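Local coordinates for lactococcal prophage ps3 protein 05 (Staphylococcus epidermidis ATCC 12228, PDB 3G8W), which probably transfers an acetyl group from acetyl-CoA, as a member of the GNAT acetyltransferase family, at residues L141-N146 against Y154-W159. Sequence-based numbering, arbitrary orientation.
Sequences LAFEKN and YFDENW
E144 and W159 show how two antiparallel strands can be tied by side chains as well as by backbone. They run side by side on one face of the hairpin, carboxylate and indole within 13° of coplanar, and NE1 of W159 hydrogen-bonds to OE1 of E144 at 3.0 Å, in the ring plane. The indole leans along the strand toward E144, whose extended side chain, CG anti to the backbone N (chi1 -161°), holds the carboxylate beside it; OE2 forms a salt bridge with K83 of the second subunit. On the opposite side of the hairpin, F143 and N158 cross with ring and amide planes 29° apart, CD1 of F143 3.5 Å from ND2 of N158, whose OD1 hydrogen-bonds to K130. At the corner, OD1 of D156 accepts a hydrogen bond from the backbone N of N146 at 2.7 Å, on its anti side. The backbone N atoms of L141 and A142 both donate to O of W159, a classic beta bulge. Strand 139-150 is an edge strand within this chain; strand 153-163 separates it from strand 117-123, where W159 packs on M119, while E157, its OE1 bonded to S148, reaches W31 of helix 30-37.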
loop_
_atom_site.group_PDB
_atom_site.type_symbol
_atom_site.label_atom_id
_atom_site.label_comp_id
_atom_site.label_asym_id
_atom_site.label_seq_id
_atom_site.Cartn_x
_atom_site.Cartn_y
_atom_site.Cartn_z
ATOM N N LEU B 141 12.965 8.574 2.648
ATOM C CA LEU B 141 12.999 7.355 1.836
ATOM C C LEU B 141 12.833 7.721 0.368
ATOM O O LEU B 141 13.663 7.405 -0.442
ATOM C CB LEU B 141 11.872 6.414 2.248
ATOM C CG LEU B 141 11.775 5.066 1.519
ATOM C CD1 LEU B 141 12.928 4.108 1.877
ATOM C CD2 LEU B 141 10.452 4.417 1.818
ATOM N N ALA B 142 11.740 8.405 0.050
ATOM C CA ALA B 142 11.381 8.743 -1.309
ATOM C C ALA B 142 10.560 10.036 -1.433
ATOM O O ALA B 142 10.011 10.560 -0.482
ATOM C CB ALA B 142 10.639 7.622 -1.902
ATOM N N PHE B 143 10.492 10.548 -2.643
ATOM C CA PHE B 143 9.738 11.740 -2.918
ATOM C C PHE B 143 8.806 11.468 -4.090
ATOM O O PHE B 143 9.245 11.093 -5.158
ATOM C CB PHE B 143 10.693 12.885 -3.221
ATOM C CG PHE B 143 10.016 14.081 -3.770
ATOM C CD1 PHE B 143 9.047 14.747 -3.026
ATOM C CD2 PHE B 143 10.333 14.549 -5.044
ATOM C CE1 PHE B 143 8.400 15.868 -3.536
ATOM C CE2 PHE B 143 9.693 15.671 -5.556
ATOM C CZ PHE B 143 8.724 16.330 -4.784
ATOM N N GLU B 144 7.518 11.665 -3.876
ATOM C CA GLU B 144 6.509 11.272 -4.852
ATOM C C GLU B 144 5.662 12.466 -5.333
ATOM O O GLU B 144 4.782 12.982 -4.616
ATOM C CB GLU B 144 5.638 10.164 -4.255
ATOM C CG GLU B 144 4.863 9.358 -5.276
ATOM C CD GLU B 144 3.683 8.542 -4.683
ATOM O OE1 GLU B 144 3.715 8.093 -3.506
ATOM O OE2 GLU B 144 2.704 8.336 -5.427
ATOM N N LYS B 145 5.960 12.894 -6.559
ATOM C CA LYS B 145 5.134 13.868 -7.312
ATOM C C LYS B 145 3.691 13.365 -7.416
ATOM O O LYS B 145 3.464 12.165 -7.587
ATOM C CB LYS B 145 5.722 14.175 -8.709
ATOM C CG LYS B 145 7.124 14.875 -8.710
ATOM C CD LYS B 145 7.363 15.994 -9.805
ATOM C CE LYS B 145 7.409 15.558 -11.330
ATOM N NZ LYS B 145 7.785 14.068 -11.657
ATOM N N ASN B 146 2.724 14.263 -7.232
ATOM C CA ASN B 146 1.313 13.931 -7.409
ATOM C C ASN B 146 0.892 12.647 -6.734
ATOM O O ASN B 146 0.089 11.893 -7.271
ATOM C CB ASN B 146 0.983 13.800 -8.884
ATOM C CG ASN B 146 1.650 14.851 -9.715
ATOM O OD1 ASN B 146 2.325 14.521 -10.677
ATOM N ND2 ASN B 146 1.491 16.125 -9.346
ATOM N N TYR B 154 -3.379 18.644 -7.417
ATOM C CA TYR B 154 -2.437 17.577 -6.971
ATOM C C TYR B 154 -1.543 17.934 -5.784
ATOM O O TYR B 154 -1.319 19.084 -5.519
ATOM C CB TYR B 154 -1.533 17.122 -8.127
ATOM C CG TYR B 154 -2.234 16.466 -9.296
ATOM C CD1 TYR B 154 -2.285 15.067 -9.413
ATOM C CD2 TYR B 154 -2.822 17.239 -10.295
ATOM C CE1 TYR B 154 -2.894 14.471 -10.471
ATOM C CE2 TYR B 154 -3.450 16.646 -11.369
ATOM C CZ TYR B 154 -3.484 15.266 -11.450
ATOM O OH TYR B 154 -4.115 14.695 -12.521
ATOM N N PHE B 155 -1.021 16.928 -5.099
ATOM C CA PHE B 155 -0.106 17.133 -3.983
ATOM C C PHE B 155 1.038 16.121 -3.967
ATOM O O PHE B 155 0.822 14.921 -4.084
ATOM C CB PHE B 155 -0.867 17.083 -2.654
ATOM C CG PHE B 155 -2.013 18.025 -2.605
ATOM C CD1 PHE B 155 -1.822 19.342 -2.186
ATOM C CD2 PHE B 155 -3.278 17.622 -3.029
ATOM C CE1 PHE B 155 -2.883 20.260 -2.169
ATOM C CE2 PHE B 155 -4.352 18.516 -3.020
ATOM C CZ PHE B 155 -4.156 19.843 -2.588
ATOM N N ASP B 156 2.258 16.621 -3.837
ATOM C CA ASP B 156 3.444 15.780 -3.687
ATOM C C ASP B 156 3.574 15.226 -2.265
ATOM O O ASP B 156 3.068 15.817 -1.313
ATOM C CB ASP B 156 4.710 16.565 -4.057
ATOM C CG ASP B 156 4.670 17.095 -5.457
ATOM O OD1 ASP B 156 3.933 16.550 -6.312
ATOM O OD2 ASP B 156 5.395 18.066 -5.715
ATOM N N GLU B 157 4.252 14.100 -2.111
ATOM C CA GLU B 157 4.447 13.591 -0.764
ATOM C C GLU B 157 5.873 13.155 -0.538
ATOM O O GLU B 157 6.548 12.669 -1.464
ATOM C CB GLU B 157 3.459 12.449 -0.419
ATOM C CG GLU B 157 2.037 12.933 -0.037
ATOM C CD GLU B 157 1.023 11.793 0.203
ATOM O OE1 GLU B 157 -0.154 12.081 0.562
ATOM O OE2 GLU B 157 1.392 10.612 0.027
ATOM N N ASN B 158 6.326 13.350 0.693
ATOM C CA ASN B 158 7.624 12.854 1.106
ATOM C C ASN B 158 7.369 11.638 1.943
ATOM O O ASN B 158 6.571 11.657 2.879
ATOM C CB ASN B 158 8.444 13.897 1.867
ATOM C CG ASN B 158 9.203 14.845 0.943
ATOM O OD1 ASN B 158 8.873 16.015 0.848
ATOM N ND2 ASN B 158 10.214 14.338 0.258
ATOM N N TRP B 159 8.015 10.556 1.554
ATOM C CA TRP B 159 7.909 9.338 2.267
ATOM C C TRP B 159 9.077 9.281 3.201
ATOM O O TRP B 159 10.242 9.374 2.775
ATOM C CB TRP B 159 7.948 8.160 1.316
ATOM C CG TRP B 159 6.645 7.870 0.645
ATOM C CD1 TRP B 159 6.204 8.405 -0.516
ATOM C CD2 TRP B 159 5.643 6.937 1.061
ATOM N NE1 TRP B 159 4.985 7.872 -0.851
ATOM C CE2 TRP B 159 4.621 6.963 0.094
ATOM C CE3 TRP B 159 5.515 6.071 2.154
ATOM C CZ2 TRP B 159 3.474 6.170 0.177
ATOM C CZ3 TRP B 159 4.359 5.250 2.240
ATOM C CH2 TRP B 159 3.348 5.325 1.257
#